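PDB 6FBM: gram-negative insecticidal protein from Chromobacterium piscinae, which probably kills insects by forming pores in membranes, as expected of an insecticidal toxin of the MACPF and beta-tripod families. Local coordinates for residues E339-F344 against M422-S427; D24-Y29 against E302-S307. All coordinates share one frame; numbering follows the deposited sequence.

Contact 1 (E339-F344 against M422-S427); sequences EDLAVF and MMLATS
Met-422 reaches across to Leu-341 and Val-343 at the start of its segment. Its CG lies 3.8 Å from Val-343 CG1 and 3.9 Å from Leu-341 CD2, so one methylene serves both neighbours, and its side chain crosses each of theirs at about a right angle. Bends at chi2 (-60°) and chi3 (-61°) turn the end of the chain so that CE of Met-422 comes 4.0 Å from Leu-341 CD2. Leu-341 CD2 thus meets Met-422 at both CG and CE. Leu-469, on strand 468-473, touches both Leu-341 and Met-422, and the backbone N of Met-422 is bonded to the side chain of Gln-357.

Two residues on, Leu-424 points the same way. Its CD1 sits 3.9 Å from Leu-341 CD2, the two leucines again crossing nearly perpendicular. In Leu-341, chi1 swings CG out across the gap, trans to the backbone N, and chi2 (61°) then sets CD2 against its partners. Against Val-343 the approach is different: Leu-424 CD1 and Val-343 CG2 meet tip to tip at 4.1 Å. A G1 beta bulge of Ala-425 and Thr-426 opposite Asp-403 then carries the chain off, and the segment leaves the interface.

Strands 342-346 and 421-426 belong to different antiparallel sheets, and here their buried aliphatic faces meet through side chains alone. Aliphatic carbons, including the S-methyl of Met-422, do all the touching. Between these two segments the contact is therefore nonpolar packing, in which shape and burial count; the nearby polar tie is Gln-357 OE1 to Met-422 N.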
ATOM      1  N   GLU A 339      48.150  -6.505 -81.744  1.00 19.51           N
ATOM      2  CA  GLU A 339      48.728  -6.581 -80.406  1.00 17.79           C
ATOM      3  C   GLU A 339      48.282  -7.809 -79.626  1.00 17.42           C
ATOM      4  O   GLU A 339      47.219  -8.395 -79.877  1.00 18.62           O
ATOM      5  CB  GLU A 339      48.447  -5.308 -79.641  1.00 17.24           C
ATOM      6  CG  GLU A 339      49.067  -4.080 -80.294  1.00 16.59           C
ATOM      7  CD  GLU A 339      48.685  -2.812 -79.581  1.00 15.99           C
ATOM      8  OE1 GLU A 339      49.397  -1.804 -79.737  1.00 15.60           O
ATOM      9  OE2 GLU A 339      47.672  -2.816 -78.859  1.00 15.36           O
ATOM     10  N   ASP A 340      49.151  -8.230 -78.720  1.00 16.74           N
ATOM     11  CA  ASP A 340      48.876  -9.323 -77.804  1.00 16.28           C
ATOM     12  C   ASP A 340      48.189  -8.710 -76.570  1.00 15.14           C
ATOM     13  O   ASP A 340      48.515  -7.601 -76.152  1.00 14.06           O
ATOM     14  CB  ASP A 340      50.180 -10.003 -77.351  1.00 17.16           C
ATOM     15  CG  ASP A 340      50.897 -10.784 -78.451  1.00 18.00           C
ATOM     16  OD1 ASP A 340      50.237 -11.415 -79.300  1.00 17.86           O
ATOM     17  OD2 ASP A 340      52.162 -10.810 -78.401  1.00 19.95           O
ATOM     18  N   LEU A 341      47.250  -9.447 -75.990  1.00 14.21           N
ATOM     19  CA  LEU A 341      46.593  -9.072 -74.745  1.00 13.81           C
ATOM     20  C   LEU A 341      46.551 -10.280 -73.847  1.00 13.04           C
ATOM     21  O   LEU A 341      46.137 -11.346 -74.270  1.00 12.31           O
ATOM     22  CB  LEU A 341      45.144  -8.644 -74.983  1.00 14.00           C
ATOM     23  CG  LEU A 341      44.320  -8.281 -73.750  1.00 14.16           C
ATOM     24  CD1 LEU A 341      44.941  -7.098 -73.026  1.00 14.42           C
ATOM     25  CD2 LEU A 341      42.897  -7.977 -74.174  1.00 14.64           C
ATOM     26  N   ALA A 342      46.987 -10.103 -72.607  1.00 12.38           N
ATOM     27  CA  ALA A 342      46.718 -11.066 -71.571  1.00 11.87           C
ATOM     28  C   ALA A 342      46.130 -10.301 -70.368  1.00 11.57           C
ATOM     29  O   ALA A 342      46.488  -9.132 -70.102  1.00 11.68           O
ATOM     30  CB  ALA A 342      47.973 -11.808 -71.199  1.00 11.92           C
ATOM     31  N   VAL A 343      45.209 -10.973 -69.675  1.00 10.29           N
ATOM     32  CA  VAL A 343      44.572 -10.414 -68.511  1.00  9.89           C
ATOM     33  C   VAL A 343      44.694 -11.368 -67.361  1.00  9.47           C
ATOM     34  O   VAL A 343      44.816 -12.578 -67.533  1.00  9.60           O
ATOM     35  CB  VAL A 343      43.094 -10.066 -68.746  1.00 10.14           C
ATOM     36  CG1 VAL A 343      42.977  -8.915 -69.739  1.00 10.17           C
ATOM     37  CG2 VAL A 343      42.288 -11.288 -69.201  1.00 10.13           C
ATOM     38  N   PHE A 344      44.682 -10.799 -66.170  1.00  9.72           N
ATOM     39  CA  PHE A 344      44.923 -11.550 -64.958  1.00  9.67           C
ATOM     40  C   PHE A 344      43.937 -11.094 -63.884  1.00  9.74           C
ATOM     41  O   PHE A 344      43.742  -9.894 -63.697  1.00 10.10           O
ATOM     42  CB  PHE A 344      46.389 -11.367 -64.488  1.00  9.63           C
ATOM     43  CG  PHE A 344      47.414 -11.935 -65.430  1.00  9.42           C
ATOM     44  CD1 PHE A 344      47.745 -11.278 -66.622  1.00  9.43           C
ATOM     45  CD2 PHE A 344      48.069 -13.107 -65.125  1.00  9.68           C
ATOM     46  CE1 PHE A 344      48.672 -11.798 -67.488  1.00  9.63           C
ATOM     47  CE2 PHE A 344      49.030 -13.637 -65.985  1.00  9.72           C
ATOM     48  CZ  PHE A 344      49.332 -12.982 -67.175  1.00 10.02           C
ATOM     49  N   MET A 422      38.085  -8.573 -69.457  1.00 11.28           N
ATOM     50  CA  MET A 422      38.103  -9.156 -70.785  1.00 11.56           C
ATOM     51  C   MET A 422      37.782 -10.620 -70.655  1.00 12.02           C
ATOM     52  O   MET A 422      38.215 -11.266 -69.714  1.00 11.71           O
ATOM     53  CB  MET A 422      39.479  -9.028 -71.424  1.00 11.30           C
ATOM     54  CG  MET A 422      39.948  -7.610 -71.613  1.00 11.05           C
ATOM     55  SD  MET A 422      38.895  -6.605 -72.639  1.00 10.22           S
ATOM     56  CE  MET A 422      38.934  -7.466 -74.190  1.00 10.23           C
ATOM     57  N   MET A 423      37.038 -11.119 -71.633  1.00 13.36           N
ATOM     58  CA  MET A 423      36.752 -12.531 -71.799  1.00 14.37           C
ATOM     59  C   MET A 423      37.286 -12.898 -73.176  1.00 14.86           C
ATOM     60  O   MET A 423      36.764 -12.426 -74.187  1.00 16.52           O
ATOM     61  CB  MET A 423      35.242 -12.794 -71.702  1.00 14.54           C
ATOM     62  CG  MET A 423      34.636 -12.466 -70.338  1.00 14.77           C
ATOM     63  SD  MET A 423      35.263 -13.452 -68.965  1.00 14.82           S
ATOM     64  CE  MET A 423      34.476 -15.037 -69.250  1.00 13.54           C
ATOM     65  N   LEU A 424      38.320 -13.730 -73.198  1.00 15.09           N
ATOM     66  CA  LEU A 424      39.145 -13.943 -74.378  1.00 14.61           C
ATOM     67  C   LEU A 424      39.194 -15.431 -74.748  1.00 15.92           C
ATOM     68  O   LEU A 424      39.472 -16.284 -73.897  1.00 14.79           O
ATOM     69  CB  LEU A 424      40.556 -13.425 -74.136  1.00 13.85           C
ATOM     70  CG  LEU A 424      40.689 -11.949 -73.729  1.00 13.77           C
ATOM     71  CD1 LEU A 424      42.105 -11.636 -73.260  1.00 13.51           C
ATOM     72  CD2 LEU A 424      40.316 -10.992 -74.835  1.00 13.36           C
ATOM     73  N   ALA A 425      38.868 -15.720 -76.012  1.00 17.33           N
ATOM     74  CA  ALA A 425      38.992 -17.033 -76.621  1.00 19.65           C
ATOM     75  C   ALA A 425      37.927 -17.963 -76.072  1.00 21.74           C
ATOM     76  O   ALA A 425      38.216 -19.096 -75.669  1.00 21.22           O
ATOM     77  CB  ALA A 425      40.392 -17.601 -76.431  1.00 19.26           C
ATOM     78  N   THR A 426      36.692 -17.464 -76.074  1.00 23.46           N
ATOM     79  CA  THR A 426      35.563 -18.162 -75.460  1.00 25.67           C
ATOM     80  C   THR A 426      34.675 -18.798 -76.512  1.00 28.78           C
ATOM     81  O   THR A 426      34.727 -18.413 -77.686  1.00 28.82           O
ATOM     82  CB  THR A 426      34.725 -17.210 -74.563  1.00 24.11           C
ATOM     83  OG1 THR A 426      34.271 -16.061 -75.304  1.00 23.47           O
ATOM     84  CG2 THR A 426      35.567 -16.743 -73.383  1.00 23.90           C
ATOM     85  N   SER A 427      33.873 -19.770 -76.086  1.00 32.06           N
ATOM     86  CA  SER A 427      32.865 -20.386 -76.943  1.00 34.51           C
ATOM     87  C   SER A 427      31.508 -19.748 -76.616  1.00 35.88           C
ATOM     88  O   SER A 427      30.826 -20.144 -75.656  1.00 35.39           O
ATOM     89  CB  SER A 427      32.841 -21.908 -76.718  1.00 38.42           C
ATOM     90  OG  SER A 427      31.775 -22.527 -77.441  1.00 40.63           O
TER

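Contact 2 (D24-Y29 against E302-S307); sequences DVNGLY and EFMKQS
Asn-26 and Ser-307 bring the two backbones closest, with their CA atoms 6.7 Å apart. Asn-26 sits in a type I beta turn running from Asp-24 to Gly-27, closed by the bond from Gly-27 N to Asp-24 O. Within it Asp-24 OD1 accepts from Asn-26 N at 2.9 Å, an Asx turn, the N-H arriving from above the carboxylate plane. The other segment starts in helix 300-304, and the chain goes on coiling through 305-307 without a regular helical bond pattern. Backbone hydrogen bonds of Val-25 with Phe-101 and of Asn-26 with Ala-103 tie the turn to the start of helix 102-108.

The amide of Asn-26 is the centrepiece. Its ND2 gives a weak hydrogen bond to Met-304 SD, 3.6 Å long and bent (143° at the hydrogen). The same nitrogen lies 4.0 Å from Phe-303 CE2, approaching that ring obliquely. On the carbonyl side of the amide, OD1 comes 3.0 Å from Ser-307 OG, whose hydroxyl in turn donates to Met-304 O at 2.7 Å; that last bond pins the serine back onto its own helical turn. Met-304 is bent at chi2 and chi3 (-63° and -76°), which curls its thioether round towards the turn. There Val-25 CG2 packs 3.8 Å from Met-304 SD, the two side chains crossing at about a right angle. Met-304 also touches Tyr-98 and Leu-100, while Phe-303 leans on Pro-169 and on Met-161 of helix 160-167.

A side-chain-stabilised beta turn is thus docked against the segment that begins in helix 300-304, through an amide, a hydroxyl, a thioether and apolar groups. It joins the loop after strand 21-23, part of the large antiparallel sheet that includes the long strands of the MACPF fold, to helix 300-304, which also rests on helix 160-167.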
ATOM      1  N   ASP A  24      24.239  21.989 -17.684  1.00 15.11           N
ATOM      2  CA  ASP A  24      25.417  21.607 -18.413  1.00 15.99           C
ATOM      3  C   ASP A  24      25.053  21.525 -19.894  1.00 16.25           C
ATOM      4  O   ASP A  24      24.551  20.519 -20.379  1.00 15.82           O
ATOM      5  CB  ASP A  24      25.959  20.274 -17.916  1.00 17.10           C
ATOM      6  CG  ASP A  24      27.220  19.853 -18.645  1.00 18.67           C
ATOM      7  OD1 ASP A  24      27.671  20.575 -19.577  1.00 17.48           O
ATOM      8  OD2 ASP A  24      27.750  18.775 -18.283  1.00 21.00           O
ATOM      9  N   VAL A  25      25.361  22.590 -20.623  1.00 16.69           N
ATOM     10  CA  VAL A  25      25.040  22.666 -22.047  1.00 16.40           C
ATOM     11  C   VAL A  25      25.819  21.669 -22.891  1.00 16.40           C
ATOM     12  O   VAL A  25      25.475  21.438 -24.050  1.00 16.08           O
ATOM     13  CB  VAL A  25      25.229  24.081 -22.608  1.00 17.11           C
ATOM     14  CG1 VAL A  25      24.307  25.054 -21.885  1.00 17.35           C
ATOM     15  CG2 VAL A  25      26.686  24.543 -22.527  1.00 17.85           C
ATOM     16  N   ASN A  26      26.858  21.083 -22.302  1.00 17.40           N
ATOM     17  CA  ASN A  26      27.625  19.999 -22.926  1.00 17.77           C
ATOM     18  C   ASN A  26      27.194  18.621 -22.460  1.00 18.26           C
ATOM     19  O   ASN A  26      27.851  17.654 -22.800  1.00 18.32           O
ATOM     20  CB  ASN A  26      29.133  20.215 -22.689  1.00 17.85           C
ATOM     21  CG  ASN A  26      29.648  21.464 -23.381  1.00 17.75           C
ATOM     22  OD1 ASN A  26      29.269  21.739 -24.500  1.00 18.73           O
ATOM     23  ND2 ASN A  26      30.479  22.245 -22.699  1.00 18.81           N
ATOM     24  N   GLY A  27      26.076  18.531 -21.736  1.00 17.82           N
ATOM     25  CA  GLY A  27      25.624  17.274 -21.126  1.00 17.80           C
ATOM     26  C   GLY A  27      24.589  16.557 -21.978  1.00 18.48           C
ATOM     27  O   GLY A  27      24.777  16.394 -23.186  1.00 18.72           O
ATOM     28  N   LEU A  28      23.492  16.116 -21.365  1.00 18.43           N
ATOM     29  CA  LEU A  28      22.422  15.470 -22.130  1.00 18.73           C
ATOM     30  C   LEU A  28      21.445  16.515 -22.643  1.00 18.40           C
ATOM     31  O   LEU A  28      21.432  17.644 -22.166  1.00 18.66           O
ATOM     32  CB  LEU A  28      21.683  14.439 -21.284  1.00 19.67           C
ATOM     33  CG  LEU A  28      22.526  13.370 -20.580  1.00 20.80           C
ATOM     34  CD1 LEU A  28      21.570  12.472 -19.811  1.00 20.56           C
ATOM     35  CD2 LEU A  28      23.408  12.551 -21.539  1.00 21.50           C
ATOM     36  N   TYR A  29      20.652  16.138 -23.639  1.00 18.00           N
ATOM     37  CA  TYR A  29      19.617  17.007 -24.165  1.00 18.05           C
ATOM     38  C   TYR A  29      18.441  16.982 -23.176  1.00 16.07           C
ATOM     39  O   TYR A  29      17.921  15.946 -22.857  1.00 13.90           O
ATOM     40  CB  TYR A  29      19.167  16.554 -25.557  1.00 19.71           C
ATOM     41  CG  TYR A  29      18.013  17.348 -26.131  1.00 22.02           C
ATOM     42  CD1 TYR A  29      18.235  18.498 -26.870  1.00 24.30           C
ATOM     43  CD2 TYR A  29      16.687  16.946 -25.916  1.00 24.27           C
ATOM     44  CE1 TYR A  29      17.175  19.231 -27.389  1.00 26.67           C
ATOM     45  CE2 TYR A  29      15.626  17.680 -26.415  1.00 24.56           C
ATOM     46  CZ  TYR A  29      15.864  18.811 -27.161  1.00 26.37           C
ATOM     47  OH  TYR A  29      14.818  19.549 -27.682  1.00 26.45           O
ATOM     48  N   GLU A 302      35.936  29.955 -24.858  1.00 35.08           N
ATOM     49  CA  GLU A 302      36.981  29.122 -24.224  1.00 36.24           C
ATOM     50  C   GLU A 302      36.381  28.082 -23.290  1.00 34.44           C
ATOM     51  O   GLU A 302      36.872  26.953 -23.257  1.00 32.75           O
ATOM     52  CB  GLU A 302      38.141  29.923 -23.570  1.00 40.53           C
ATOM     53  CG  GLU A 302      37.800  30.765 -22.343  1.00 46.12           C
ATOM     54  CD  GLU A 302      38.956  30.947 -21.357  1.00 49.05           C
ATOM     55  OE1 GLU A 302      39.731  29.988 -21.147  1.00 51.20           O
ATOM     56  OE2 GLU A 302      39.036  32.046 -20.747  1.00 50.37           O
ATOM     57  N   PHE A 303      35.306  28.419 -22.574  1.00 34.52           N
ATOM     58  CA  PHE A 303      34.580  27.406 -21.802  1.00 34.30           C
ATOM     59  C   PHE A 303      34.175  26.217 -22.687  1.00 33.77           C
ATOM     60  O   PHE A 303      34.296  25.067 -22.272  1.00 36.34           O
ATOM     61  CB  PHE A 303      33.332  28.006 -21.118  1.00 32.35           C
ATOM     62  CG  PHE A 303      32.528  27.002 -20.347  1.00 30.11           C
ATOM     63  CD1 PHE A 303      32.880  26.645 -19.052  1.00 29.80           C
ATOM     64  CD2 PHE A 303      31.425  26.395 -20.924  1.00 30.02           C
ATOM     65  CE1 PHE A 303      32.140  25.699 -18.347  1.00 30.58           C
ATOM     66  CE2 PHE A 303      30.679  25.438 -20.233  1.00 30.78           C
ATOM     67  CZ  PHE A 303      31.023  25.112 -18.926  1.00 31.07           C
ATOM     68  N   MET A 304      33.716  26.523 -23.902  1.00 33.69           N
ATOM     69  CA  MET A 304      33.206  25.535 -24.861  1.00 34.47           C
ATOM     70  C   MET A 304      34.249  24.864 -25.745  1.00 36.52           C
ATOM     71  O   MET A 304      33.915  23.914 -26.445  1.00 38.24           O
ATOM     72  CB  MET A 304      32.157  26.201 -25.773  1.00 32.49           C
ATOM     73  CG  MET A 304      30.926  26.751 -25.057  1.00 31.68           C
ATOM     74  SD  MET A 304      29.997  25.437 -24.249  1.00 30.87           S
ATOM     75  CE  MET A 304      29.169  24.653 -25.653  1.00 30.22           C
ATOM     76  N   LYS A 305      35.494  25.335 -25.707  1.00 40.77           N
ATOM     77  CA  LYS A 305      36.559  24.875 -26.619  1.00 42.52           C
ATOM     78  C   LYS A 305      36.671  23.355 -26.652  1.00 44.24           C
ATOM     79  O   LYS A 305      36.507  22.761 -27.715  1.00 46.23           O
ATOM     80  CB  LYS A 305      37.918  25.488 -26.221  1.00 46.16           C
ATOM     81  CG  LYS A 305      38.994  25.403 -27.285  1.00 48.52           C
ATOM     82  CD  LYS A 305      40.414  25.325 -26.708  1.00 52.84           C
ATOM     83  CE  LYS A 305      41.395  24.836 -27.780  1.00 55.14           C
ATOM     84  NZ  LYS A 305      42.799  25.309 -27.625  1.00 54.07           N
ATOM     85  N   GLN A 306      36.908  22.723 -25.496  1.00 40.05           N
ATOM     86  CA  GLN A 306      37.008  21.264 -25.416  1.00 36.88           C
ATOM     87  C   GLN A 306      35.799  20.554 -26.056  1.00 35.25           C
ATOM     88  O   GLN A 306      35.969  19.562 -26.777  1.00 35.08           O
ATOM     89  CB  GLN A 306      37.183  20.822 -23.945  1.00 41.83           C
ATOM     90  CG  GLN A 306      37.472  19.321 -23.745  1.00 45.45           C
ATOM     91  CD  GLN A 306      37.435  18.831 -22.298  1.00 51.23           C
ATOM     92  OE1 GLN A 306      37.689  19.581 -21.350  1.00 57.75           O
ATOM     93  NE2 GLN A 306      37.135  17.542 -22.125  1.00 51.35           N
ATOM     94  N   SER A 307      34.589  21.059 -25.801  1.00 31.55           N
ATOM     95  CA  SER A 307      33.373  20.420 -26.300  1.00 28.95           C
ATOM     96  C   SER A 307      33.225  20.526 -27.816  1.00 27.14           C
ATOM     97  O   SER A 307      32.616  19.658 -28.425  1.00 24.34           O
ATOM     98  CB  SER A 307      32.126  20.973 -25.610  1.00 28.76           C
ATOM     99  OG  SER A 307      31.808  22.272 -26.072  1.00 26.07           O
TER

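Overall arrangement
The two contacts lie on opposite sides of the chain's centre, their centres 62 Å apart and their nearest atoms about 47 Å apart, and they share neither sheet nor helix. Contact 2 comes first along the chain and is complete before contact 1 begins. It ties the N-terminal loop that follows strand 21-23 of the large MACPF sheet to helix 300-304, some 270 residues later. Contact 1 spans a shorter loop of the chain, of strands and coil without helix, and joins two small antiparallel sheets in what is probably the beta-tripod part. Each is thus local to its own end of an elongated, two-part toxin.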